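Local coordinates for peptidoglycan D,D-transpeptidase PbpA (Mycobacterium tuberculosis, PDB 3UPO), which probably cross-links the peptidoglycan of the cell wall as a penicillin-binding D,D-transpeptidase and probably helps regulate cell length, at residues A[333-338]-A[354-359]; A[376-381]-A[392-397]; A[410-415]-A[443-448]. All coordinates share one frame; numbering follows the deposited sequence.

Interaction 1. Residues A[333-338]-A[354-359]; sequences TMRPYL and VRYQQR. Unlike the reference sequence in segment 354-359: Arg355 (reference Gly).
Tyr356 sets its CD2 over one face of the Arg335 guanidinium, 3.4 Å above the centre, with the two planes 36° apart. The closest side-chain atoms of the pair are Arg335 NH2 and Tyr356 CE2, 3.2 Å apart. Both side chains start out trans to the main-chain nitrogen (chi1 -178° in Arg335, 175° in Tyr356), and a bend at chi3 of the arginine turns its guanidinium toward the CD2-CE2 side of the tyrosine. On the other side of the two strands, Met334 is folded at chi2 and chi3, which brings SD to 3.6 Å from Gln357 CG and CE to 3.6 Å from Tyr356 O. These side chains are carried by a short antiparallel beta ribbon, strands 332-334 and 357-360, within the transpeptidase domain. Thr333 N donates to Arg359 O at 2.9 Å, Gln358 N to Thr333 O, and Arg335 N to Tyr356 O in a nearly straight bond; Met334 and Gln357 form the non-hydrogen-bonded pair between. Where the chains part, a water bridges Arg335 O and Tyr356 N. Beyond it Arg355, which replaces the glycine of the reference sequence, bends at chi2 and makes a weak hydrogen bond from NE to Tyr337 OH (3.4 Å), the hydroxyl lying at the edge of the guanidinium. Thr333 bonds through OG1 to Thr326 of helix 317-328, and its CG2 comes within 4.1 Å of Arg359 NH2.

Interaction 2. Residues A[376-381]-A[392-397]; sequences GAEKVA and IASKTG. With PNM (open form - penicillin g), chain C.
A buried carboxylate sits between helix and strand here: Glu378, on the last turns of helix 364-380, accepts a 2.7 Å hydrogen bond at OE1 from Ser394 OG. The serine meets OE1 on the anti side, 21° out of the carboxylate plane. Tyr414 OH also bonds OE1, and Arg451 forms a salt bridge with OE2, an environment that would be expected to favour the ionised acid. Glu378 reaches the strand with CG trans to the main-chain N and then turns at chi2 (67°), laying CB and CG against Ile392 O and CD 3.8 Å from Ile392 CG2. Water 2 donates to Ser394 OG at 2.7 Å and, weakly, to Ala377 O, extending the polar link back to the helix. Smaller contacts follow the strand: Ala377 CB rests on Ser394 O, and Ala381 CB lies 4.2 Å from Thr396 CG2.

Lys395, Thr396 and Gly397 form a Lys-Thr-Gly sequence consistent with the KTG motif of penicillin-binding enzymes. Thr396 OG1 donates to carboxylate atom O12 of the opened penicillin G at 2.6 Å. Lys395 NZ, which also bonds Ser252, donates to Thr396 O at 2.9 Å, and its side chain reaches the neighbourhood of Ser193, probably the acylated serine.

Helix segment 376-380 and strand segment 393-397 lie with their axes 6.3 Å apart and their directions 62° apart. Strand 393-399 is an outermost member of the five-stranded antiparallel sheet and pairs with strand 411-418; Phe249 of helix 245-251 touches Ala377 and Lys395, while helix 442-458 brings Arg451 and Ile454 onto Ile392.

Interaction 3. Residues A[410-415]-A[443-448]; sequences PHAWYI and GALAAP
Strand 411-415 and helix 443-448 run at 43° to each other with their local axes 6.4 Å apart, and their backbones come nearest at Tyr414 and Ala446. This is a helix laid on the central antiparallel sheet of the penicillin-binding transpeptidase fold, in which the C-terminal helix 442-458 packs against strand 411-418. The helix contains a wider pi-type turn at 443-446 and is kinked at Pro448, whose nitrogen makes no bond to the preceding turn.

Three small or apolar helix residues form the meeting surface. Leu445 lies at one end, its CB 3.9 Å from Ala412 CB. Ala446 presses its methyl group straight onto the strand, with CB 3.6 Å from both Ala412 O and Tyr414 CB, so that the short side chain allows a close approach of the helix to the main chain. Ala446 also touches Val429 of the adjoining strand 425-431.

Tyr414 carries the far end. With chi1 at -179° its ring extends from the strand beneath the helix and presents one face to Ala447, while its hydroxyl bonds Glu378 OE1 beyond the contact. The ring is further packed by Ser394 and Thr396 of strand 393-399. This places Tyr414 between the C-terminal helix and the strand bearing Lys395-Thr396-Gly397.

Trp413 turns away from the helix, binds Pro190 O through NE1 and touches Thr194; its side chain is about 8 Å from that of Ser193. Back at the tyrosine, the CH-pi contact sets Ala447 CA 3.6 Å from the ring centroid and 14° off the normal, with CB leaning over CD1 at 3.5 Å.

Overall arrangement
The contacts follow one another along the chain, all within the transpeptidase domain. Interaction 1 is a surface ribbon whose centre lies about 26 Å from that of interaction 2 and about 27 Å from that of interaction 3; its strand 357-360 leads directly into helix 364-380 of interaction 2. Interactions 2 and 3 have centres about 11 Å apart and meet in the five-stranded antiparallel sheet, where strands 393-399 and 411-418 are neighbours, with a probable hydrogen bond between Gly397 O and Trp413 N of 2.7 Å. Together they pack helices 364-380 and 442-458 against adjacent strands beside the penicillin site, whereas the ribbon of interaction 1 lies away from it.

Interaction 1. Residues A[333-338]-A[354-359]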
# COMPACT_ATOMS: atom_id res chain seq x y z
N THR A 333 15.01 -2.47 -4.44
CA THR A 333 13.88 -2.64 -3.56
C THR A 333 14.40 -2.85 -2.14
O THR A 333 15.14 -3.80 -1.87
CB THR A 333 13.06 -3.87 -3.99
OG1 THR A 333 12.64 -3.72 -5.35
CG2 THR A 333 11.83 -4.07 -3.07
N MET A 334 14.05 -1.95 -1.22
CA MET A 334 14.38 -2.15 0.19
C MET A 334 13.30 -3.01 0.85
O MET A 334 12.11 -2.82 0.60
CB MET A 334 14.53 -0.82 0.93
CG MET A 334 15.66 0.05 0.40
SD MET A 334 17.29 -0.73 0.40
CE MET A 334 17.67 -0.72 2.16
N ARG A 335 13.71 -3.98 1.66
CA ARG A 335 12.76 -4.83 2.37
C ARG A 335 11.86 -3.97 3.26
O ARG A 335 12.36 -3.30 4.16
CB ARG A 335 13.49 -5.87 3.22
CG ARG A 335 12.56 -6.84 3.95
CD ARG A 335 13.33 -7.94 4.62
NE ARG A 335 13.77 -8.93 3.62
CZ ARG A 335 14.67 -9.88 3.82
NH1 ARG A 335 15.30 -10.00 4.99
NH2 ARG A 335 14.96 -10.72 2.83
N PRO A 336 10.53 -3.96 3.00
CA PRO A 336 9.67 -3.07 3.79
C PRO A 336 9.45 -3.60 5.22
O PRO A 336 9.28 -4.81 5.43
CB PRO A 336 8.35 -3.07 3.00
CG PRO A 336 8.35 -4.31 2.24
CD PRO A 336 9.76 -4.75 2.02
N TYR A 337 9.47 -2.70 6.20
CA TYR A 337 9.28 -3.09 7.60
C TYR A 337 8.54 -2.02 8.40
O TYR A 337 8.71 -0.82 8.13
CB TYR A 337 10.63 -3.40 8.26
CG TYR A 337 11.56 -2.21 8.43
CD1 TYR A 337 11.62 -1.53 9.65
CD2 TYR A 337 12.39 -1.76 7.39
CE1 TYR A 337 12.49 -0.45 9.84
CE2 TYR A 337 13.26 -0.66 7.57
CZ TYR A 337 13.29 -0.02 8.80
OH TYR A 337 14.13 1.05 9.01
N LEU A 338 7.76 -2.47 9.39
CA LEU A 338 6.92 -1.61 10.25
C LEU A 338 7.47 -1.32 11.66
O LEU A 338 7.07 -0.35 12.31
CB LEU A 338 5.50 -2.23 10.36
CG LEU A 338 4.34 -1.46 10.99
CD1 LEU A 338 3.99 -0.19 10.21
CD2 LEU A 338 3.13 -2.38 11.07
N VAL A 354 17.46 -3.79 11.08
CA VAL A 354 18.48 -3.50 10.09
C VAL A 354 17.83 -3.40 8.71
O VAL A 354 17.09 -4.29 8.28
CB VAL A 354 19.60 -4.59 10.13
CG1 VAL A 354 18.98 -6.02 10.20
CG2 VAL A 354 20.60 -4.44 8.96
N ARG A 355 18.08 -2.30 8.02
CA ARG A 355 17.55 -2.09 6.68
C ARG A 355 18.25 -3.02 5.70
O ARG A 355 19.46 -3.27 5.83
CB ARG A 355 17.75 -0.63 6.27
CG ARG A 355 16.95 0.35 7.12
CD ARG A 355 17.85 1.43 7.67
NE ARG A 355 17.12 2.45 8.42
CZ ARG A 355 17.62 3.63 8.79
NH1 ARG A 355 18.88 3.95 8.50
NH2 ARG A 355 16.87 4.48 9.47
N TYR A 356 17.50 -3.53 4.73
CA TYR A 356 18.00 -4.57 3.85
C TYR A 356 17.62 -4.41 2.36
O TYR A 356 16.46 -4.16 2.04
CB TYR A 356 17.56 -5.94 4.40
CG TYR A 356 17.92 -7.10 3.52
CD1 TYR A 356 19.21 -7.63 3.52
CD2 TYR A 356 16.97 -7.67 2.68
CE1 TYR A 356 19.55 -8.71 2.68
CE2 TYR A 356 17.28 -8.73 1.85
CZ TYR A 356 18.57 -9.25 1.85
OH TYR A 356 18.85 -10.31 1.00
N GLN A 357 18.60 -4.54 1.47
CA GLN A 357 18.37 -4.50 0.02
C GLN A 357 17.84 -5.85 -0.44
O GLN A 357 18.56 -6.84 -0.48
CB GLN A 357 19.63 -4.12 -0.76
CG GLN A 357 20.11 -2.68 -0.58
CD GLN A 357 21.36 -2.34 -1.42
OE1 GLN A 357 21.58 -2.90 -2.50
NE2 GLN A 357 22.17 -1.42 -0.92
N GLN A 358 16.56 -5.88 -0.78
CA GLN A 358 15.87 -7.12 -1.07
C GLN A 358 16.29 -7.70 -2.43
O GLN A 358 16.73 -8.85 -2.50
CB GLN A 358 14.36 -6.89 -1.00
CG GLN A 358 13.53 -8.13 -1.02
CD GLN A 358 12.19 -7.92 -0.37
OE1 GLN A 358 11.32 -7.20 -0.88
NE2 GLN A 358 11.99 -8.56 0.77
N ARG A 359 16.13 -6.91 -3.49
CA ARG A 359 16.73 -7.22 -4.81
C ARG A 359 16.76 -5.99 -5.72
O ARG A 359 16.15 -4.96 -5.41
CB ARG A 359 16.03 -8.40 -5.50
CG ARG A 359 14.82 -8.07 -6.36
CD ARG A 359 13.66 -8.97 -6.03
NE ARG A 359 12.69 -8.24 -5.21
CZ ARG A 359 11.76 -8.80 -4.43
NH1 ARG A 359 11.64 -10.12 -4.34
NH2 ARG A 359 10.94 -8.01 -3.75
O HOH W 1 14.91 -2.46 4.52

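Interaction 2. Residues A[376-381]-A[392-397]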
# COMPACT_ATOMS: atom_id res chain seq x y z
N GLY A 376 6.52 13.14 -16.26
CA GLY A 376 5.67 13.56 -17.39
C GLY A 376 4.21 13.20 -17.19
O GLY A 376 3.33 13.99 -17.50
N ALA A 377 3.95 12.00 -16.68
CA ALA A 377 2.57 11.54 -16.44
C ALA A 377 1.90 12.30 -15.30
O ALA A 377 0.69 12.48 -15.34
CB ALA A 377 2.53 10.05 -16.18
N GLU A 378 2.69 12.72 -14.31
CA GLU A 378 2.22 13.65 -13.26
C GLU A 378 1.78 15.02 -13.79
O GLU A 378 0.78 15.56 -13.33
CB GLU A 378 3.29 13.86 -12.17
CG GLU A 378 2.94 14.95 -11.12
CD GLU A 378 1.74 14.59 -10.19
OE1 GLU A 378 1.16 13.49 -10.32
OE2 GLU A 378 1.38 15.40 -9.32
N LYS A 379 2.56 15.60 -14.71
CA LYS A 379 2.24 16.91 -15.28
C LYS A 379 0.98 16.85 -16.15
O LYS A 379 0.23 17.82 -16.23
CB LYS A 379 3.42 17.48 -16.08
CG LYS A 379 4.66 17.74 -15.25
CD LYS A 379 5.82 18.15 -16.11
CE LYS A 379 6.97 18.76 -15.29
NZ LYS A 379 6.55 19.98 -14.55
N VAL A 380 0.76 15.71 -16.79
CA VAL A 380 -0.42 15.48 -17.61
C VAL A 380 -1.68 15.32 -16.74
O VAL A 380 -2.67 16.02 -16.95
CB VAL A 380 -0.22 14.29 -18.59
CG1 VAL A 380 -1.54 13.84 -19.22
CG2 VAL A 380 0.78 14.67 -19.69
N ALA A 381 -1.62 14.42 -15.74
CA ALA A 381 -2.75 14.13 -14.85
C ALA A 381 -3.42 15.38 -14.28
O ALA A 381 -2.78 16.43 -14.15
CB ALA A 381 -2.31 13.22 -13.73
N ILE A 392 6.83 15.92 -8.52
CA ILE A 392 6.32 14.58 -8.24
C ILE A 392 6.40 13.70 -9.47
O ILE A 392 6.13 14.16 -10.58
CB ILE A 392 4.85 14.62 -7.72
CG1 ILE A 392 4.77 15.38 -6.38
CG2 ILE A 392 4.25 13.20 -7.63
CD1 ILE A 392 3.35 15.73 -5.92
N ALA A 393 6.76 12.42 -9.28
CA ALA A 393 6.69 11.40 -10.33
C ALA A 393 5.58 10.47 -9.95
O ALA A 393 5.51 10.05 -8.80
CB ALA A 393 7.98 10.63 -10.43
N SER A 394 4.72 10.13 -10.90
CA SER A 394 3.55 9.34 -10.57
C SER A 394 3.04 8.55 -11.74
O SER A 394 3.53 8.70 -12.86
CB SER A 394 2.42 10.24 -10.05
OG SER A 394 1.86 11.03 -11.10
N LYS A 395 2.07 7.68 -11.46
CA LYS A 395 1.26 7.04 -12.49
C LYS A 395 -0.12 6.79 -11.90
O LYS A 395 -0.24 6.17 -10.83
CB LYS A 395 1.90 5.75 -13.00
CG LYS A 395 1.12 5.09 -14.15
CD LYS A 395 1.04 6.03 -15.39
CE LYS A 395 0.16 5.49 -16.49
NZ LYS A 395 -1.27 5.84 -16.29
N THR A 396 -1.15 7.29 -12.59
CA THR A 396 -2.55 7.04 -12.22
C THR A 396 -3.04 5.72 -12.79
O THR A 396 -2.42 5.14 -13.69
CB THR A 396 -3.51 8.14 -12.71
OG1 THR A 396 -3.40 8.27 -14.14
CG2 THR A 396 -3.21 9.48 -12.05
N GLY A 397 -4.18 5.25 -12.27
CA GLY A 397 -4.81 4.06 -12.82
C GLY A 397 -6.27 4.03 -12.43
O GLY A 397 -6.66 4.55 -11.39
O8 PNM C . -5.97 2.41 -15.79
C7 PNM C . -5.64 2.40 -16.98
N4 PNM C . -5.55 4.78 -17.44
C3 PNM C . -6.41 5.60 -16.61
C11 PNM C . -5.61 6.41 -15.65
O13 PNM C . -6.13 6.70 -14.55
O12 PNM C . -4.46 6.76 -15.99
C2 PNM C . -7.30 6.39 -17.59
C10 PNM C . -8.66 6.74 -16.98
C9 PNM C . -6.65 7.67 -18.10
S1 PNM C . -7.57 5.27 -18.93
C5 PNM C . -6.24 4.15 -18.54
C6 PNM C . -6.63 2.74 -18.08
N14 PNM C . -7.96 2.60 -17.52
C15 PNM C . -9.20 2.55 -18.29
O16 PNM C . -8.94 1.99 -19.56
C17 PNM C . -10.30 1.81 -17.51
C18 PNM C . -10.69 0.54 -18.23
C19 PNM C . -11.82 0.54 -19.06
C20 PNM C . -12.16 -0.64 -19.73
C21 PNM C . -11.40 -1.81 -19.59
C22 PNM C . -10.27 -1.80 -18.76
C23 PNM C . -9.92 -0.63 -18.08
O HOH W 2 0.11 10.36 -13.10

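Interaction 3. Residues A[410-415]-A[443-448]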
# COMPACT_ATOMS: atom_id res chain seq x y z
N PRO A 410 -15.09 1.46 -11.07
CA PRO A 410 -13.71 1.00 -11.08
C PRO A 410 -12.93 1.51 -9.87
O PRO A 410 -13.37 2.47 -9.21
CB PRO A 410 -13.15 1.62 -12.36
CG PRO A 410 -13.92 2.90 -12.52
CD PRO A 410 -15.30 2.61 -11.98
N HIS A 411 -11.80 0.87 -9.55
CA HIS A 411 -10.92 1.37 -8.50
C HIS A 411 -10.10 2.49 -9.06
O HIS A 411 -9.60 2.39 -10.17
CB HIS A 411 -9.96 0.29 -7.99
CG HIS A 411 -10.61 -1.00 -7.60
ND1 HIS A 411 -11.62 -1.07 -6.66
CD2 HIS A 411 -10.39 -2.27 -8.00
CE1 HIS A 411 -11.99 -2.32 -6.51
NE2 HIS A 411 -11.26 -3.07 -7.31
N ALA A 412 -9.91 3.55 -8.27
CA ALA A 412 -9.02 4.64 -8.64
C ALA A 412 -7.68 4.47 -7.93
O ALA A 412 -7.62 4.41 -6.69
CB ALA A 412 -9.66 5.99 -8.28
N TRP A 413 -6.61 4.42 -8.71
CA TRP A 413 -5.28 4.16 -8.19
C TRP A 413 -4.35 5.33 -8.45
O TRP A 413 -4.47 6.00 -9.48
CB TRP A 413 -4.65 2.99 -8.92
CG TRP A 413 -4.93 1.59 -8.46
CD1 TRP A 413 -5.75 0.69 -9.07
CD2 TRP A 413 -4.31 0.90 -7.38
NE1 TRP A 413 -5.70 -0.52 -8.42
CE2 TRP A 413 -4.81 -0.42 -7.38
CE3 TRP A 413 -3.36 1.27 -6.40
CZ2 TRP A 413 -4.40 -1.38 -6.45
CZ3 TRP A 413 -2.96 0.30 -5.46
CH2 TRP A 413 -3.48 -1.00 -5.50
N TYR A 414 -3.42 5.56 -7.53
CA TYR A 414 -2.33 6.50 -7.74
C TYR A 414 -1.08 6.03 -7.00
O TYR A 414 -1.10 5.87 -5.78
CB TYR A 414 -2.76 7.85 -7.21
CG TYR A 414 -1.76 8.99 -7.35
CD1 TYR A 414 -1.51 9.59 -8.59
CD2 TYR A 414 -1.11 9.52 -6.23
CE1 TYR A 414 -0.64 10.68 -8.71
CE2 TYR A 414 -0.23 10.59 -6.33
CZ TYR A 414 -0.00 11.17 -7.57
OH TYR A 414 0.86 12.23 -7.66
N ILE A 415 0.00 5.80 -7.75
CA ILE A 415 1.33 5.54 -7.17
C ILE A 415 2.23 6.69 -7.54
O ILE A 415 2.09 7.26 -8.62
CB ILE A 415 1.95 4.20 -7.65
CG1 ILE A 415 2.14 4.16 -9.17
CG2 ILE A 415 1.13 2.99 -7.13
CD1 ILE A 415 2.96 2.94 -9.67
N GLY A 443 -6.69 9.89 -11.37
CA GLY A 443 -6.32 11.31 -11.40
C GLY A 443 -7.28 12.18 -10.60
O GLY A 443 -6.85 13.08 -9.87
N ALA A 444 -8.58 11.89 -10.71
CA ALA A 444 -9.63 12.70 -10.07
C ALA A 444 -9.75 12.42 -8.58
O ALA A 444 -9.90 13.34 -7.78
CB ALA A 444 -10.96 12.47 -10.77
N LEU A 445 -9.68 11.14 -8.20
CA LEU A 445 -9.93 10.72 -6.80
C LEU A 445 -8.67 10.44 -6.03
O LEU A 445 -8.46 11.01 -4.96
CB LEU A 445 -10.79 9.46 -6.78
CG LEU A 445 -12.31 9.57 -6.74
CD1 LEU A 445 -12.87 10.97 -7.09
CD2 LEU A 445 -12.94 8.46 -7.59
N ALA A 446 -7.84 9.54 -6.56
CA ALA A 446 -6.70 9.01 -5.86
C ALA A 446 -5.52 9.99 -5.79
O ALA A 446 -4.84 10.07 -4.76
CB ALA A 446 -6.27 7.69 -6.49
N ALA A 447 -5.28 10.72 -6.88
CA ALA A 447 -4.12 11.62 -6.97
C ALA A 447 -4.07 12.73 -5.93
O ALA A 447 -3.02 12.94 -5.33
CB ALA A 447 -3.92 12.17 -8.39
N PRO A 448 -5.20 13.46 -5.71
CA PRO A 448 -5.18 14.48 -4.65
C PRO A 448 -4.96 13.91 -3.24
O PRO A 448 -4.43 14.61 -2.37
CB PRO A 448 -6.59 15.10 -4.74
CG PRO A 448 -7.15 14.67 -6.04
CD PRO A 448 -6.51 13.38 -6.39